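PDB 2PFW: cupin 2, conserved barrel domain protein from Shewanella frigidimarina, which is of unknown function but has the small beta-barrel fold of the RmlC-like cupins and forms a two-chain assembly. Local coordinates for residues A[17-20]-A[21-25]; A[58-62]-A[63-67]. One frame throughout, in Å; residues are numbered along the deposited sequence.

Contact 1: A[17-20]-A[21-25]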
ATOM      1  N   GLU A  17       8.105  14.958   3.411  1.00 33.84           N
ATOM      2  CA  GLU A  17       9.302  15.140   4.224  1.00 32.74           C
ATOM      3  C   GLU A  17      10.552  14.765   3.435  1.00 32.06           C
ATOM      4  O   GLU A  17      10.685  13.649   2.932  1.00 28.92           O
ATOM      5  CB  GLU A  17       9.195  14.312   5.504  1.00 34.97           C
ATOM      6  CG  GLU A  17      10.383  14.474   6.436  1.00 37.03           C
ATOM      7  CD  GLU A  17      10.161  13.842   7.798  1.00 40.89           C
ATOM      8  OE1 GLU A  17       9.239  13.010   7.941  1.00 45.00           O
ATOM      9  OE2 GLU A  17      10.919  14.183   8.734  1.00 46.10           O
ATOM     10  N   ASP A  18      11.472  15.715   3.305  1.00 34.35           N
ATOM     11  CA  ASP A  18      12.769  15.471   2.687  1.00 34.56           C
ATOM     12  C   ASP A  18      13.648  14.652   3.628  1.00 32.56           C
ATOM     13  O   ASP A  18      14.083  15.147   4.666  1.00 36.06           O
ATOM     14  CB  ASP A  18      13.456  16.790   2.331  1.00 34.66           C
ATOM     15  CG  ASP A  18      14.917  16.604   1.963  1.00 37.29           C
ATOM     16  OD1 ASP A  18      15.261  15.496   1.494  1.00 40.84           O
ATOM     17  OD2 ASP A  18      15.706  17.552   2.147  1.00 48.05           O
ATOM     18  N   ILE A  19      13.911  13.407   3.265  1.00 34.40           N
ATOM     19  CA  ILE A  19      14.705  12.516   4.108  1.00 36.19           C
ATOM     20  C   ILE A  19      16.083  12.272   3.509  1.00 35.42           C
ATOM     21  O   ILE A  19      16.746  11.297   3.860  1.00 35.23           O
ATOM     22  CB  ILE A  19      13.983  11.169   4.296  1.00 33.39           C
ATOM     23  CG1 ILE A  19      13.692  10.466   2.974  1.00 31.72           C
ATOM     24  CG2 ILE A  19      12.721  11.366   5.121  1.00 30.44           C
ATOM     25  CD1 ILE A  19      13.417   8.988   3.079  1.00 31.85           C
ATOM     26  N   GLY A  20      16.509  13.149   2.607  1.00 37.32           N
ATOM     27  CA  GLY A  20      17.816  13.063   1.982  1.00 36.88           C
ATOM     28  C   GLY A  20      17.952  11.870   1.055  1.00 34.72           C
ATOM     29  O   GLY A  20      17.078  11.004   1.002  1.00 34.62           O
ATOM     30  N   GLY A  21      19.052  11.811   0.311  1.00 35.41           N
ATOM     31  CA  GLY A  21      19.339  10.702  -0.582  1.00 33.17           C
ATOM     32  C   GLY A  21      18.495  10.754  -1.841  1.00 29.35           C
ATOM     33  O   GLY A  21      18.377   9.755  -2.552  1.00 30.55           O
ATOM     34  N   GLY A  22      17.903  11.907  -2.131  1.00 32.43           N
ATOM     35  CA  GLY A  22      17.051  12.062  -3.303  1.00 32.89           C
ATOM     36  C   GLY A  22      15.653  11.509  -3.063  1.00 30.14           C
ATOM     37  O   GLY A  22      14.890  11.345  -4.015  1.00 25.78           O
ATOM     38  N   LEU A  23      15.348  11.233  -1.803  1.00 28.38           N
ATOM     39  CA  LEU A  23      14.109  10.609  -1.372  1.00 28.83           C
ATOM     40  C   LEU A  23      13.208  11.602  -0.638  1.00 26.17           C
ATOM     41  O   LEU A  23      13.682  12.424   0.142  1.00 24.52           O
ATOM     42  CB  LEU A  23      14.389   9.418  -0.457  1.00 29.40           C
ATOM     43  CG  LEU A  23      14.987   8.154  -1.060  1.00 29.20           C
ATOM     44  CD1 LEU A  23      14.502   6.922  -0.304  1.00 32.93           C
ATOM     45  CD2 LEU A  23      14.656   8.024  -2.537  1.00 26.72           C
ATOM     46  N   LYS A  24      11.910  11.501  -0.899  1.00 27.74           N
ATOM     47  CA  LYS A  24      10.890  12.258  -0.179  1.00 27.63           C
ATOM     48  C   LYS A  24       9.810  11.307   0.328  1.00 21.42           C
ATOM     49  O   LYS A  24       9.423  10.390  -0.395  1.00 24.12           O
ATOM     50  CB  LYS A  24      10.266  13.330  -1.061  1.00 29.05           C
ATOM     51  CG  LYS A  24      11.136  14.547  -1.325  1.00 30.56           C
ATOM     52  CD  LYS A  24      10.394  15.597  -2.129  1.00 36.34           C
ATOM     53  CE  LYS A  24      11.010  15.864  -3.494  1.00 38.40           C
ATOM     54  NZ  LYS A  24      10.309  15.116  -4.580  1.00 38.53           N
ATOM     55  N   ARG A  25       9.334  11.496   1.554  1.00 26.40           N
ATOM     56  CA  ARG A  25       8.445  10.506   2.162  1.00 25.82           C
ATOM     57  C   ARG A  25       7.161  11.154   2.681  1.00 20.43           C
ATOM     58  O   ARG A  25       7.220  12.217   3.300  1.00 21.88           O
ATOM     59  CB  ARG A  25       9.148   9.774   3.309  1.00 26.56           C
ATOM     60  CG  ARG A  25       8.332   8.662   3.944  1.00 26.40           C
ATOM     61  CD  ARG A  25       9.177   7.779   4.854  1.00 28.04           C
ATOM     62  NE  ARG A  25       9.644   8.526   6.012  1.00 32.10           N
ATOM     63  CZ  ARG A  25      10.790   8.423   6.657  1.00 30.84           C
ATOM     64  NH1 ARG A  25      11.722   7.554   6.294  1.00 34.60           N
ATOM     65  NH2 ARG A  25      11.025   9.211   7.703  1.00 34.17           N
TER
HETATM   66  O   HOH W   1       7.115  11.929   6.769  1.00 35.00           O
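Glu17 and Arg25 face each other as a hydrogen-bonded antiparallel pair, Glu17 N giving its hydrogen to Arg25 O at 2.9 Å and Arg25 N returning one to Glu17 O, while Asp18 and Lys24 form the next, non-hydrogen-bonded pair. Nearer the loop, Ile19 N reaches Leu23 O at 3.3 Å. The chain reverses through a type I' turn from Gly20 to Leu23, its two central glycines both at positive phi, and the Leu23 N to Gly20 O bond that closes it is weak. This is a beta hairpin, made of strand 17-18 and the start of strand 23-31. Before the turn, Asp18 OD1 accepts from Gly20 N at 2.9 Å in an Asx turn, met from above the carboxylate plane. Ile19 meets both Leu23 and Arg25 with its side chain. With CG1 set between its backbone N and carbonyl carbon (chi1 58°), that branch lies 3.7 Å from Leu23 CB, while CG2 sits over one face of the Arg25 guanidinium, 3.8 Å from CZ. An alanine at this position would probably cost that guanidinium face the methyl lying over it and open a gap beside Leu23 CB. Glu17 OE1 stays 4.2 Å from Arg25 NH2, beyond a salt bridge, and takes a hydrogen bond from a water at 2.7 Å. Arg25 also makes a cation-pi contact with Phe111.

Contact 2: A[58-62]-A[63-67]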
ATOM      1  N   SER A  58       5.567  -3.674  -1.310  1.00 17.78           N
ATOM      2  CA  SER A  58       5.803  -2.422  -2.024  1.00 15.87           C
ATOM      3  C   SER A  58       5.072  -2.453  -3.366  1.00  7.22           C
ATOM      4  O   SER A  58       5.011  -3.482  -4.035  1.00 14.41           O
ATOM      5  CB  SER A  58       7.296  -2.181  -2.224  1.00 18.64           C
ATOM      6  OG  SER A  58       7.882  -1.403  -1.209  1.00 16.58           O
ATOM      7  N   TYR A  59       4.510  -1.303  -3.729  1.00 18.96           N
ATOM      8  CA  TYR A  59       3.769  -1.139  -4.972  1.00 17.34           C
ATOM      9  C   TYR A  59       4.391  -0.020  -5.807  1.00 10.89           C
ATOM     10  O   TYR A  59       4.711   1.036  -5.264  1.00 11.87           O
ATOM     11  CB  TYR A  59       2.292  -0.824  -4.712  1.00 18.80           C
ATOM     12  CG  TYR A  59       1.504  -0.652  -5.998  1.00 14.81           C
ATOM     13  CD1 TYR A  59       1.107  -1.739  -6.747  1.00 13.28           C
ATOM     14  CD2 TYR A  59       1.161   0.622  -6.449  1.00 20.22           C
ATOM     15  CE1 TYR A  59       0.386  -1.586  -7.921  1.00 19.54           C
ATOM     16  CE2 TYR A  59       0.444   0.783  -7.619  1.00 14.72           C
ATOM     17  CZ  TYR A  59       0.062  -0.317  -8.345  1.00 15.81           C
ATOM     18  OH  TYR A  59      -0.652  -0.145  -9.513  1.00 27.19           O
ATOM     19  N   VAL A  60       4.563  -0.252  -7.109  1.00 16.67           N
ATOM     20  CA  VAL A  60       5.113   0.822  -7.939  1.00 16.82           C
ATOM     21  C   VAL A  60       3.978   1.709  -8.456  1.00 15.31           C
ATOM     22  O   VAL A  60       3.164   1.256  -9.254  1.00 17.23           O
ATOM     23  CB  VAL A  60       5.950   0.306  -9.118  1.00 20.99           C
ATOM     24  CG1 VAL A  60       6.663   1.475  -9.794  1.00 18.96           C
ATOM     25  CG2 VAL A  60       6.970  -0.731  -8.679  1.00 16.40           C
ATOM     26  N   VAL A  61       3.946   2.947  -7.977  1.00 20.08           N
ATOM     27  CA  VAL A  61       2.959   3.915  -8.453  1.00 22.87           C
ATOM     28  C   VAL A  61       3.379   4.405  -9.837  1.00 24.10           C
ATOM     29  O   VAL A  61       2.605   4.294 -10.789  1.00 24.55           O
ATOM     30  CB  VAL A  61       2.793   5.103  -7.500  1.00 21.23           C
ATOM     31  CG1 VAL A  61       1.986   6.206  -8.161  1.00 28.40           C
ATOM     32  CG2 VAL A  61       2.132   4.647  -6.204  1.00 26.07           C
ATOM     33  N   GLU A  62       4.601   4.924  -9.965  1.00 22.48           N
ATOM     34  CA  GLU A  62       5.125   5.170 -11.311  1.00 26.29           C
ATOM     35  C   GLU A  62       6.649   5.227 -11.329  1.00 24.02           C
ATOM     36  O   GLU A  62       7.284   5.538 -10.327  1.00 22.13           O
ATOM     37  CB  GLU A  62       4.539   6.468 -11.866  1.00 23.05           C
ATOM     38  CG  GLU A  62       5.106   7.710 -11.213  1.00 25.48           C
ATOM     39  CD  GLU A  62       5.221   8.873 -12.181  1.00 34.80           C
ATOM     40  OE1 GLU A  62       5.570   8.642 -13.359  1.00 49.56           O
ATOM     41  OE2 GLU A  62       4.962  10.015 -11.755  1.00 37.13           O
ATOM     42  N   GLY A  63       7.220   4.941 -12.493  1.00 27.22           N
ATOM     43  CA  GLY A  63       8.653   5.000 -12.727  1.00 24.89           C
ATOM     44  C   GLY A  63       9.217   3.609 -12.943  1.00 23.15           C
ATOM     45  O   GLY A  63       8.501   2.618 -12.804  1.00 24.60           O
ATOM     46  N   GLU A  64      10.496   3.509 -13.286  1.00 26.14           N
ATOM     47  CA  GLU A  64      11.113   2.205 -13.512  1.00 25.66           C
ATOM     48  C   GLU A  64      12.016   1.878 -12.319  1.00 23.95           C
ATOM     49  O   GLU A  64      12.903   2.657 -11.979  1.00 22.67           O
ATOM     50  CB  GLU A  64      11.892   2.162 -14.818  1.00 29.33           C
ATOM     51  CG  GLU A  64      11.101   2.393 -16.090  1.00 25.99           C
ATOM     52  CD  GLU A  64      10.018   1.370 -16.349  1.00 30.26           C
ATOM     53  OE1 GLU A  64      10.327   0.162 -16.434  1.00 36.71           O
ATOM     54  OE2 GLU A  64       8.845   1.787 -16.467  1.00 35.42           O
ATOM     55  N   PHE A  65      11.751   0.741 -11.684  1.00 22.70           N
ATOM     56  CA  PHE A  65      12.474   0.378 -10.467  1.00 24.65           C
ATOM     57  C   PHE A  65      13.293  -0.891 -10.710  1.00 19.52           C
ATOM     58  O   PHE A  65      12.732  -1.924 -11.068  1.00 18.34           O
ATOM     59  CB  PHE A  65      11.521   0.186  -9.286  1.00 21.51           C
ATOM     60  CG  PHE A  65      11.112   1.522  -8.682  1.00 22.20           C
ATOM     61  CD1 PHE A  65      10.056   2.240  -9.219  1.00 20.62           C
ATOM     62  CD2 PHE A  65      11.789   2.040  -7.594  1.00 19.74           C
ATOM     63  CE1 PHE A  65       9.697   3.455  -8.671  1.00 17.61           C
ATOM     64  CE2 PHE A  65      11.434   3.253  -7.039  1.00 24.13           C
ATOM     65  CZ  PHE A  65      10.378   3.963  -7.582  1.00 24.14           C
ATOM     66  N   HIS A  66      14.601  -0.772 -10.520  1.00 22.53           N
ATOM     67  CA  HIS A  66      15.501  -1.914 -10.458  1.00 24.96           C
ATOM     68  C   HIS A  66      15.492  -2.441  -9.021  1.00 18.20           C
ATOM     69  O   HIS A  66      16.071  -1.799  -8.146  1.00 14.71           O
ATOM     70  CB  HIS A  66      16.925  -1.549 -10.869  1.00 26.07           C
ATOM     71  CG  HIS A  66      17.108  -1.258 -12.325  1.00 28.77           C
ATOM     72  ND1 HIS A  66      16.497  -0.191 -12.941  1.00 30.23           N
ATOM     73  CD2 HIS A  66      17.832  -1.874 -13.291  1.00 33.74           C
ATOM     74  CE1 HIS A  66      16.829  -0.163 -14.220  1.00 29.81           C
ATOM     75  NE2 HIS A  66      17.641  -1.178 -14.458  1.00 32.72           N
ATOM     76  N   VAL A  67      14.838  -3.570  -8.780  1.00 23.04           N
ATOM     77  CA  VAL A  67      14.710  -4.014  -7.390  1.00 23.04           C
ATOM     78  C   VAL A  67      15.460  -5.324  -7.154  1.00 15.82           C
ATOM     79  O   VAL A  67      15.323  -6.292  -7.902  1.00 18.73           O
ATOM     80  CB  VAL A  67      13.239  -4.174  -6.967  1.00 22.72           C
ATOM     81  CG1 VAL A  67      13.166  -4.679  -5.532  1.00 21.24           C
ATOM     82  CG2 VAL A  67      12.506  -2.848  -7.108  1.00 18.60           C
TER
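Val60 and Phe65 meet inside the corner where the chain leaves strand 55-61 of one cupin barrel sheet and enters strand 65-69 of the other. The corner includes a classic beta bulge, in which Val61 and Glu62 both face Ile99, and no hydrogen bond links 58-62 to 63-67, so the contact rests on van der Waals packing of Val60 and Phe65 with each other and with the backbone of the corner. The Phe65 side chain can be followed outward. Its CB points toward the opposing segment; chi1 -80° swings the ring toward the corner, and chi2 near 85° turns its CD1-CE1 edge to Val60 and Glu62. CD1 comes to 3.5 Å from Val60 CG1, an apolar contact that is oblique to the ring. One atom further, CE1 keeps Val60 CG1 at 3.8 Å and also meets the carbonyl oxygen of Glu62. The same methyl, Val60 CG1, stands 3.7 Å from Gly63 O, so one branch touches both ring and backbone. At the backbone angles of Gly63 a beta carbon would collide with Glu62 O. Leu100 touches both Val60 and Phe65, and Phe41 packs edge-to-face with the Phe65 ring. Glu62 O lies in the plane of that ring, at its edge, 3.6 Å from CE1.

From the N terminus, contact 1 comes first: the chain runs along strand 17-18, reverses and enters strand 23-31, all within the six-stranded sheet. It then passes through strands 34-41 and 45-50 before strand 55-61 leads into contact 2. The two contacts lie in series, neither nested nor crossed, with centres about 16 Å apart and nearest atoms about 7 Å apart. Contact 1 joins neighbouring strands at one margin of the six-stranded sheet, whereas contact 2 passes from that sheet to the four-stranded one. Strand 34-41 lies between them in packing terms: Phe41 touches Leu23 of contact 1 and Phe65 of contact 2.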